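Local coordinates for protein chitin deacetylase 1 (PDB 5ZNT) that uses a zinc ion to hydrolyse the N-acetyl groups of chitin, turning it into chitosan with release of acetate, at residues T41-D46 / G266-A271; K73-V78 / V301-V306. One frame throughout, in Å; residues are numbered along the deposited sequence.

Contact 1 (T41-D46 / G266-A271); sequences TITFDD and GLYFHA. With ZN (zinc ion), chain C.
Thr43 and Asp45 lie beside Tyr268 and His270 on one face of the parallel sheet in the distorted (beta/alpha) barrel, the NodB homology fold, of carbohydrate esterase 4 enzymes. Four backbone hydrogen bonds join strands 38-45 and 265-270, from Leu267 N to Thr41 O (3.0 Å) through to Asp45 N to Phe269 O (3.1 Å). Asp46 follows at the C-terminal end, where OD1 binds zinc at 2.1 Å and His101 and His105 complete the protein ligands. Its OD2 lies at the edge of the His270 ring, 3.5 Å from CD2, carboxylate and ring planes 56° apart. A zinc-bound water links Asp45 OD2 to His270 NE2, while Asp235 holds His270 ND1. Another water joins Thr43 OG1 to Phe269 O, with a weaker bond to Asp45 OD1; Arg146 makes a hydrogen bond to Thr43 OG1 and a salt bridge to Asp45 OD1. Thr43 OG1 sits between its backbone N and carbonyl carbon (chi1 74°), which brings it to the edge of the Tyr268 ring, 3.1 Å from CD1. Tyr268 OH shares a water with Thr41 OG1, and the ring makes a cation-pi contact with Arg146; a leucine here would probably leave that water without its phenolic partner and Arg146 without its aromatic one. A side chain at Gly266 would run into the phenol. The other face is apolar, suited to burial: Phe44 CD1 packs 3.6 Å from Phe269 CB, their near-parallel rings slid apart. Phe44 and Ala271 reach helix 53-59, Phe269 meets Phe284, and strand 75-78 pairs with strand 38-45.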
ATOM      1  N   THR A  41       6.369  -0.977   5.834  1.00 18.34           N
ATOM      2  CA  THR A  41       5.280  -0.282   5.141  1.00 16.66           C
ATOM      3  C   THR A  41       3.971  -0.688   5.807  1.00 16.34           C
ATOM      4  O   THR A  41       3.399  -1.729   5.491  1.00 17.90           O
ATOM      5  CB  THR A  41       5.248  -0.592   3.643  1.00 18.11           C
ATOM      6  OG1 THR A  41       5.058  -1.996   3.421  1.00 19.73           O
ATOM      7  CG2 THR A  41       6.548  -0.159   2.969  1.00 17.75           C
ATOM      8  N   ILE A  42       3.523   0.126   6.758  1.00 15.31           N
ATOM      9  CA  ILE A  42       2.163   0.003   7.258  1.00 18.56           C
ATOM     10  C   ILE A  42       1.208   0.503   6.182  1.00 17.59           C
ATOM     11  O   ILE A  42       1.400   1.593   5.636  1.00 18.08           O
ATOM     12  CB  ILE A  42       1.990   0.826   8.540  1.00 18.85           C
ATOM     13  CG1 ILE A  42       2.912   0.318   9.651  1.00 19.53           C
ATOM     14  CG2 ILE A  42       0.523   0.832   8.976  1.00 17.14           C
ATOM     15  CD1 ILE A  42       3.016   1.342  10.801  1.00 20.84           C
ATOM     16  N   THR A  43       0.178  -0.286   5.866  1.00 15.38           N
ATOM     17  CA  THR A  43      -0.839   0.161   4.919  1.00 13.54           C
ATOM     18  C   THR A  43      -2.221  -0.070   5.506  1.00 16.67           C
ATOM     19  O   THR A  43      -2.406  -0.900   6.403  1.00 17.06           O
ATOM     20  CB  THR A  43      -0.736  -0.546   3.547  1.00 16.20           C
ATOM     21  OG1 THR A  43      -1.214  -1.901   3.652  1.00 19.32           O
ATOM     22  CG2 THR A  43       0.720  -0.568   3.030  1.00 16.27           C
ATOM     23  N   PHE A  44      -3.199   0.675   4.967  1.00 16.63           N
ATOM     24  CA  PHE A  44      -4.610   0.539   5.305  1.00 13.86           C
ATOM     25  C   PHE A  44      -5.441   0.530   4.030  1.00 21.32           C
ATOM     26  O   PHE A  44      -5.264   1.402   3.167  1.00 17.92           O
ATOM     27  CB  PHE A  44      -5.065   1.687   6.216  1.00 14.96           C
ATOM     28  CG  PHE A  44      -4.330   1.731   7.511  1.00 18.11           C
ATOM     29  CD1 PHE A  44      -4.663   0.853   8.536  1.00 20.16           C
ATOM     30  CD2 PHE A  44      -3.277   2.622   7.693  1.00 19.65           C
ATOM     31  CE1 PHE A  44      -3.953   0.877   9.736  1.00 21.68           C
ATOM     32  CE2 PHE A  44      -2.582   2.652   8.893  1.00 21.41           C
ATOM     33  CZ  PHE A  44      -2.930   1.787   9.909  1.00 18.76           C
ATOM     34  N   ASP A  45      -6.352  -0.416   3.933  1.00 13.87           N
ATOM     35  CA  ASP A  45      -7.194  -0.446   2.770  1.00 18.02           C
ATOM     36  C   ASP A  45      -8.518   0.194   3.103  1.00 23.75           C
ATOM     37  O   ASP A  45      -8.872   0.440   4.274  1.00 39.14           O
ATOM     38  CB  ASP A  45      -7.290  -1.853   2.202  1.00 17.56           C
ATOM     39  CG  ASP A  45      -5.988  -2.340   1.608  1.00 21.61           C
ATOM     40  OD1 ASP A  45      -4.981  -1.606   1.699  1.00 20.85           O
ATOM     41  OD2 ASP A  45      -5.979  -3.468   1.061  1.00 22.81           O
ATOM     42  N   ASP A  46      -9.223   0.436   2.014  1.00 14.58           N
ATOM     43  CA  ASP A  46     -10.622   0.776   1.939  1.00 16.29           C
ATOM     44  C   ASP A  46     -10.877   2.126   2.588  1.00 29.07           C
ATOM     45  O   ASP A  46      -9.984   2.775   2.904  1.00 42.74           O
ATOM     46  CB  ASP A  46     -11.583  -0.195   2.696  1.00 13.75           C
ATOM     47  CG  ASP A  46     -11.427  -1.692   2.352  1.00 21.17           C
ATOM     48  OD1 ASP A  46     -10.778  -1.991   1.378  1.00 18.23           O
ATOM     49  OD2 ASP A  46     -12.017  -2.493   3.132  1.00 22.87           O
ATOM     50  N   GLY A 266       5.960  -5.671   5.056  1.00 22.37           N
ATOM     51  CA  GLY A 266       4.650  -5.090   4.813  1.00 20.43           C
ATOM     52  C   GLY A 266       3.669  -5.517   5.857  1.00 18.85           C
ATOM     53  O   GLY A 266       3.395  -6.709   6.030  1.00 20.47           O
ATOM     54  N   LEU A 267       3.090  -4.540   6.589  1.00 17.37           N
ATOM     55  CA  LEU A 267       2.052  -4.773   7.584  1.00 14.73           C
ATOM     56  C   LEU A 267       0.748  -4.174   7.049  1.00 18.27           C
ATOM     57  O   LEU A 267       0.507  -2.961   7.143  1.00 17.49           O
ATOM     58  CB  LEU A 267       2.445  -4.189   8.937  1.00 18.76           C
ATOM     59  CG  LEU A 267       3.809  -4.691   9.453  1.00 19.49           C
ATOM     60  CD1 LEU A 267       4.125  -3.986  10.795  1.00 18.38           C
ATOM     61  CD2 LEU A 267       3.775  -6.221   9.626  1.00 15.70           C
ATOM     62  N   TYR A 268      -0.094  -5.024   6.483  1.00 17.49           N
ATOM     63  CA  TYR A 268      -1.219  -4.576   5.662  1.00 17.20           C
ATOM     64  C   TYR A 268      -2.507  -4.742   6.454  1.00 16.63           C
ATOM     65  O   TYR A 268      -2.942  -5.867   6.701  1.00 18.97           O
ATOM     66  CB  TYR A 268      -1.271  -5.366   4.359  1.00 16.70           C
ATOM     67  CG  TYR A 268       0.054  -5.460   3.633  1.00 18.94           C
ATOM     68  CD1 TYR A 268       0.755  -4.313   3.282  1.00 16.25           C
ATOM     69  CD2 TYR A 268       0.594  -6.689   3.287  1.00 17.87           C
ATOM     70  CE1 TYR A 268       1.941  -4.381   2.570  1.00 20.26           C
ATOM     71  CE2 TYR A 268       1.797  -6.772   2.602  1.00 20.83           C
ATOM     72  CZ  TYR A 268       2.464  -5.618   2.247  1.00 22.21           C
ATOM     73  OH  TYR A 268       3.653  -5.703   1.550  1.00 20.57           O
ATOM     74  N   PHE A 269      -3.114  -3.622   6.857  1.00 16.94           N
ATOM     75  CA  PHE A 269      -4.254  -3.634   7.769  1.00 20.20           C
ATOM     76  C   PHE A 269      -5.555  -3.199   7.110  1.00 20.56           C
ATOM     77  O   PHE A 269      -5.577  -2.489   6.096  1.00 16.93           O
ATOM     78  CB  PHE A 269      -4.029  -2.698   8.963  1.00 19.41           C
ATOM     79  CG  PHE A 269      -2.927  -3.133   9.889  1.00 18.17           C
ATOM     80  CD1 PHE A 269      -3.166  -4.062  10.887  1.00 24.27           C
ATOM     81  CD2 PHE A 269      -1.660  -2.587   9.775  1.00 18.54           C
ATOM     82  CE1 PHE A 269      -2.141  -4.446  11.764  1.00 26.28           C
ATOM     83  CE2 PHE A 269      -0.625  -2.971  10.628  1.00 20.73           C
ATOM     84  CZ  PHE A 269      -0.859  -3.904  11.616  1.00 24.16           C
ATOM     85  N   HIS A 270      -6.651  -3.602   7.752  1.00 20.62           N
ATOM     86  CA  HIS A 270      -7.927  -2.895   7.693  1.00 22.93           C
ATOM     87  C   HIS A 270      -8.127  -2.214   9.029  1.00 21.69           C
ATOM     88  O   HIS A 270      -7.983  -2.855  10.074  1.00 23.31           O
ATOM     89  CB  HIS A 270      -9.099  -3.836   7.428  1.00 20.38           C
ATOM     90  CG  HIS A 270      -9.022  -4.510   6.101  1.00 26.14           C
ATOM     91  ND1 HIS A 270      -8.362  -5.705   5.919  1.00 26.19           N
ATOM     92  CD2 HIS A 270      -9.505  -4.152   4.886  1.00 20.04           C
ATOM     93  CE1 HIS A 270      -8.457  -6.064   4.650  1.00 24.07           C
ATOM     94  NE2 HIS A 270      -9.149  -5.144   4.004  1.00 19.30           N
ATOM     95  N   ALA A 271      -8.455  -0.921   8.989  1.00 18.20           N
ATOM     96  CA  ALA A 271      -8.662  -0.166  10.219  1.00 19.14           C
ATOM     97  C   ALA A 271      -9.648  -0.863  11.140  1.00 20.08           C
ATOM     98  O   ALA A 271      -9.441  -0.917  12.359  1.00 21.37           O
ATOM     99  CB  ALA A 271      -9.166   1.237   9.892  1.00 19.61           C
TER
HETATM  100 ZN    ZN C 601     -10.414  -3.706   0.163  1.00 21.15          ZN
HETATM  101  O   HOH W   1       5.237  -3.734   1.177  1.00 22.00           O
HETATM  102  O   HOH W   2      -3.805  -2.586   3.944  1.00 17.51           O
HETATM  103  O   HOH W   3      -8.532  -4.643   1.087  1.00 21.97           O
HETATM  104  O   HOH W   4     -11.470  -4.813   1.674  1.00 21.25           O
HETATM  105  O   HOH W   5      -9.707  -5.723  -0.698  1.00 24.53           O

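Contact 2 (K73-V78 / V301-V306); sequences KATYFV and VTMTQV
The side chains of Thr75 and Met303 cross at about a right angle where the parallel sheet of the catalytic barrel meets the capped N-terminus of helix 303-311. From strand 75-78, Thr75 directs its side chain at the first turn, and its hydroxyl takes the amide hydrogen of Met303 (N to OG1 2.9 Å, 153° at the hydrogen). OG1 lies anti to its own carbonyl carbon (chi1 -55°), while CG2 falls anti to the backbone N and rests 3.6 Å from Met303 CG. Threonine thus serves this buried place twice, with a polar branch for the helix end and a methyl for the methionine. The same hydroxyl donates to a water that in turn donates to Val301 O, so both of its hydrogen-bonding roles are used.

Met303 bends at chi2 and chi3, which carries its methyl away from Thr75 to the rim of the Phe77 ring, two residues along the strand. There CE lies in the plane of the ring, 3.7 Å from CZ, an edge contact made by the methyl alone. Phe77 also packs near zinc ligand His101, and Tyr168 touches Thr75, Phe77 and Met303.

On the other flank the methyl of Thr302 meets the aliphatic base of Lys73, CG2 to CB at 3.6 Å. The lysine chain then turns off, and its ammonium bonds to the carbonyls of Asp71 and Cys329. Thr302 is the N-cap residue; its hydroxyl is turned to the helix while its methyl makes this packing. It and Gln305 form a capping box, with Gln305 N on Thr302 OG1 (3.0 Å) and Thr302 N on Gln305 OE1 (3.0 Å).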
ATOM      1  N   LYS A  73       5.305   7.292   8.607  1.00 20.60           N
ATOM      2  CA  LYS A  73       4.375   7.480   7.499  1.00 19.49           C
ATOM      3  C   LYS A  73       3.811   6.135   7.068  1.00 18.30           C
ATOM      4  O   LYS A  73       4.511   5.120   7.088  1.00 16.66           O
ATOM      5  CB  LYS A  73       5.040   8.142   6.291  1.00 18.34           C
ATOM      6  CG  LYS A  73       5.713   9.499   6.576  1.00 21.47           C
ATOM      7  CD  LYS A  73       4.702  10.517   7.138  1.00 20.97           C
ATOM      8  CE  LYS A  73       5.286  11.940   7.039  1.00 22.80           C
ATOM      9  NZ  LYS A  73       6.649  12.002   7.671  1.00 22.36           N
ATOM     10  N   ALA A  74       2.540   6.151   6.647  1.00 21.59           N
ATOM     11  CA  ALA A  74       1.831   4.969   6.173  1.00 17.19           C
ATOM     12  C   ALA A  74       1.263   5.240   4.780  1.00 17.24           C
ATOM     13  O   ALA A  74       1.314   6.361   4.268  1.00 17.53           O
ATOM     14  CB  ALA A  74       0.715   4.562   7.166  1.00 16.23           C
ATOM     15  N   THR A  75       0.736   4.191   4.153  1.00 17.54           N
ATOM     16  CA  THR A  75       0.156   4.256   2.808  1.00 16.15           C
ATOM     17  C   THR A  75      -1.300   3.812   2.889  1.00 18.50           C
ATOM     18  O   THR A  75      -1.589   2.788   3.493  1.00 18.59           O
ATOM     19  CB  THR A  75       0.923   3.346   1.831  1.00 17.69           C
ATOM     20  OG1 THR A  75       2.325   3.683   1.844  1.00 17.56           O
ATOM     21  CG2 THR A  75       0.391   3.490   0.400  1.00 14.69           C
ATOM     22  N   TYR A  76      -2.207   4.573   2.277  1.00 18.67           N
ATOM     23  CA  TYR A  76      -3.639   4.299   2.324  1.00 17.63           C
ATOM     24  C   TYR A  76      -4.096   3.913   0.927  1.00 15.25           C
ATOM     25  O   TYR A  76      -3.971   4.714  -0.006  1.00 15.74           O
ATOM     26  CB  TYR A  76      -4.424   5.517   2.807  1.00 15.26           C
ATOM     27  CG  TYR A  76      -4.165   5.824   4.263  1.00 15.87           C
ATOM     28  CD1 TYR A  76      -3.013   6.493   4.655  1.00 14.39           C
ATOM     29  CD2 TYR A  76      -5.059   5.418   5.247  1.00 14.94           C
ATOM     30  CE1 TYR A  76      -2.752   6.758   5.994  1.00 17.32           C
ATOM     31  CE2 TYR A  76      -4.820   5.698   6.596  1.00 20.62           C
ATOM     32  CZ  TYR A  76      -3.675   6.380   6.952  1.00 22.10           C
ATOM     33  OH  TYR A  76      -3.437   6.645   8.268  1.00 20.02           O
ATOM     34  N   PHE A  77      -4.562   2.675   0.774  1.00 12.23           N
ATOM     35  CA  PHE A  77      -5.160   2.235  -0.487  1.00 14.24           C
ATOM     36  C   PHE A  77      -6.656   2.506  -0.382  1.00 16.85           C
ATOM     37  O   PHE A  77      -7.394   1.761   0.266  1.00 15.78           O
ATOM     38  CB  PHE A  77      -4.849   0.762  -0.755  1.00 17.50           C
ATOM     39  CG  PHE A  77      -3.401   0.521  -1.098  1.00 16.64           C
ATOM     40  CD1 PHE A  77      -2.935   0.747  -2.387  1.00 11.89           C
ATOM     41  CD2 PHE A  77      -2.508   0.109  -0.122  1.00 18.65           C
ATOM     42  CE1 PHE A  77      -1.589   0.551  -2.695  1.00 17.21           C
ATOM     43  CE2 PHE A  77      -1.173  -0.094  -0.431  1.00 18.25           C
ATOM     44  CZ  PHE A  77      -0.719   0.131  -1.705  1.00 19.43           C
ATOM     45  N   VAL A  78      -7.103   3.576  -1.025  1.00 17.39           N
ATOM     46  CA  VAL A  78      -8.407   4.172  -0.739  1.00 14.41           C
ATOM     47  C   VAL A  78      -9.398   3.702  -1.779  1.00 15.88           C
ATOM     48  O   VAL A  78      -9.128   3.798  -2.981  1.00 14.52           O
ATOM     49  CB  VAL A  78      -8.311   5.710  -0.721  1.00 15.09           C
ATOM     50  CG1 VAL A  78      -9.705   6.331  -0.449  1.00 12.48           C
ATOM     51  CG2 VAL A  78      -7.300   6.151   0.375  1.00 13.62           C
ATOM     52  N   VAL A 301       7.925   3.822   6.501  1.00 21.03           N
ATOM     53  CA  VAL A 301       7.883   4.669   5.322  1.00 17.72           C
ATOM     54  C   VAL A 301       6.699   4.290   4.430  1.00 21.61           C
ATOM     55  O   VAL A 301       6.109   3.210   4.551  1.00 17.99           O
ATOM     56  CB  VAL A 301       9.206   4.570   4.524  1.00 23.07           C
ATOM     57  CG1 VAL A 301      10.391   5.120   5.360  1.00 23.15           C
ATOM     58  CG2 VAL A 301       9.460   3.124   4.136  1.00 21.89           C
ATOM     59  N   THR A 302       6.373   5.190   3.502  1.00 21.44           N
ATOM     60  CA  THR A 302       5.356   4.893   2.500  1.00 18.82           C
ATOM     61  C   THR A 302       5.903   3.933   1.449  1.00 22.79           C
ATOM     62  O   THR A 302       7.112   3.702   1.337  1.00 21.51           O
ATOM     63  CB  THR A 302       4.881   6.165   1.809  1.00 16.44           C
ATOM     64  OG1 THR A 302       5.923   6.664   0.963  1.00 18.38           O
ATOM     65  CG2 THR A 302       4.512   7.246   2.827  1.00 17.49           C
ATOM     66  N   MET A 303       4.994   3.411   0.625  1.00 17.51           N
ATOM     67  CA  MET A 303       5.413   2.538  -0.474  1.00 22.44           C
ATOM     68  C   MET A 303       6.267   3.289  -1.478  1.00 22.69           C
ATOM     69  O   MET A 303       7.279   2.770  -1.960  1.00 21.71           O
ATOM     70  CB  MET A 303       4.193   1.955  -1.177  1.00 19.60           C
ATOM     71  CG  MET A 303       3.229   1.302  -0.250  1.00 30.11           C
ATOM     72  SD  MET A 303       3.801  -0.347   0.090  1.00 41.16           S
ATOM     73  CE  MET A 303       2.596  -1.235  -0.774  1.00 25.66           C
ATOM     74  N   THR A 304       5.832   4.496  -1.865  1.00 19.98           N
ATOM     75  CA  THR A 304       6.638   5.307  -2.768  1.00 19.23           C
ATOM     76  C   THR A 304       8.032   5.532  -2.191  1.00 22.19           C
ATOM     77  O   THR A 304       9.027   5.504  -2.925  1.00 23.50           O
ATOM     78  CB  THR A 304       5.943   6.643  -3.040  1.00 24.68           C
ATOM     79  OG1 THR A 304       4.794   6.418  -3.862  1.00 22.15           O
ATOM     80  CG2 THR A 304       6.885   7.646  -3.763  1.00 23.20           C
ATOM     81  N   GLN A 305       8.128   5.718  -0.869  1.00 22.86           N
ATOM     82  CA  GLN A 305       9.434   5.936  -0.251  1.00 23.21           C
ATOM     83  C   GLN A 305      10.315   4.688  -0.319  1.00 23.31           C
ATOM     84  O   GLN A 305      11.545   4.811  -0.396  1.00 26.94           O
ATOM     85  CB  GLN A 305       9.252   6.405   1.193  1.00 16.87           C
ATOM     86  CG  GLN A 305       8.898   7.878   1.249  1.00 19.56           C
ATOM     87  CD  GLN A 305       8.461   8.355   2.605  1.00 22.70           C
ATOM     88  OE1 GLN A 305       8.207   7.566   3.518  1.00 21.50           O
ATOM     89  NE2 GLN A 305       8.389   9.672   2.758  1.00 24.71           N
ATOM     90  N   VAL A 306       9.724   3.490  -0.297  1.00 19.20           N
ATOM     91  CA  VAL A 306      10.521   2.286  -0.523  1.00 20.64           C
ATOM     92  C   VAL A 306      11.139   2.328  -1.915  1.00 26.84           C
ATOM     93  O   VAL A 306      12.347   2.126  -2.085  1.00 24.38           O
ATOM     94  CB  VAL A 306       9.682   1.011  -0.323  1.00 21.45           C
ATOM     95  CG1 VAL A 306      10.521  -0.229  -0.697  1.00 21.65           C
ATOM     96  CG2 VAL A 306       9.227   0.891   1.108  1.00 18.11           C
TER
HETATM   97  O   HOH W   6       3.490   2.270   4.002  1.00 15.93           O

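Overall arrangement
Contacts 1 and 2 have centres about 9 Å apart and share one parallel sheet, in which strands 38-45 and 75-78 are neighbours. Strand 38-45 has 265-270 on one side and 75-78 on the other, the latter joined by Phe44 O to Phe77 N (2.8 Å) and Phe44 N to Thr75 O (3.0 Å). It also pairs with strand 298-300, which leads straight into 301-306. Along the chain the segments alternate: 41-46, 73-78, 266-271, 301-306. The early strands are therefore each met by a segment from more than 200 residues later. Helix 303-311 of contact 2 also touches Thr41 of contact 1 and packs against the sheet whose C-terminal end carries the zinc site.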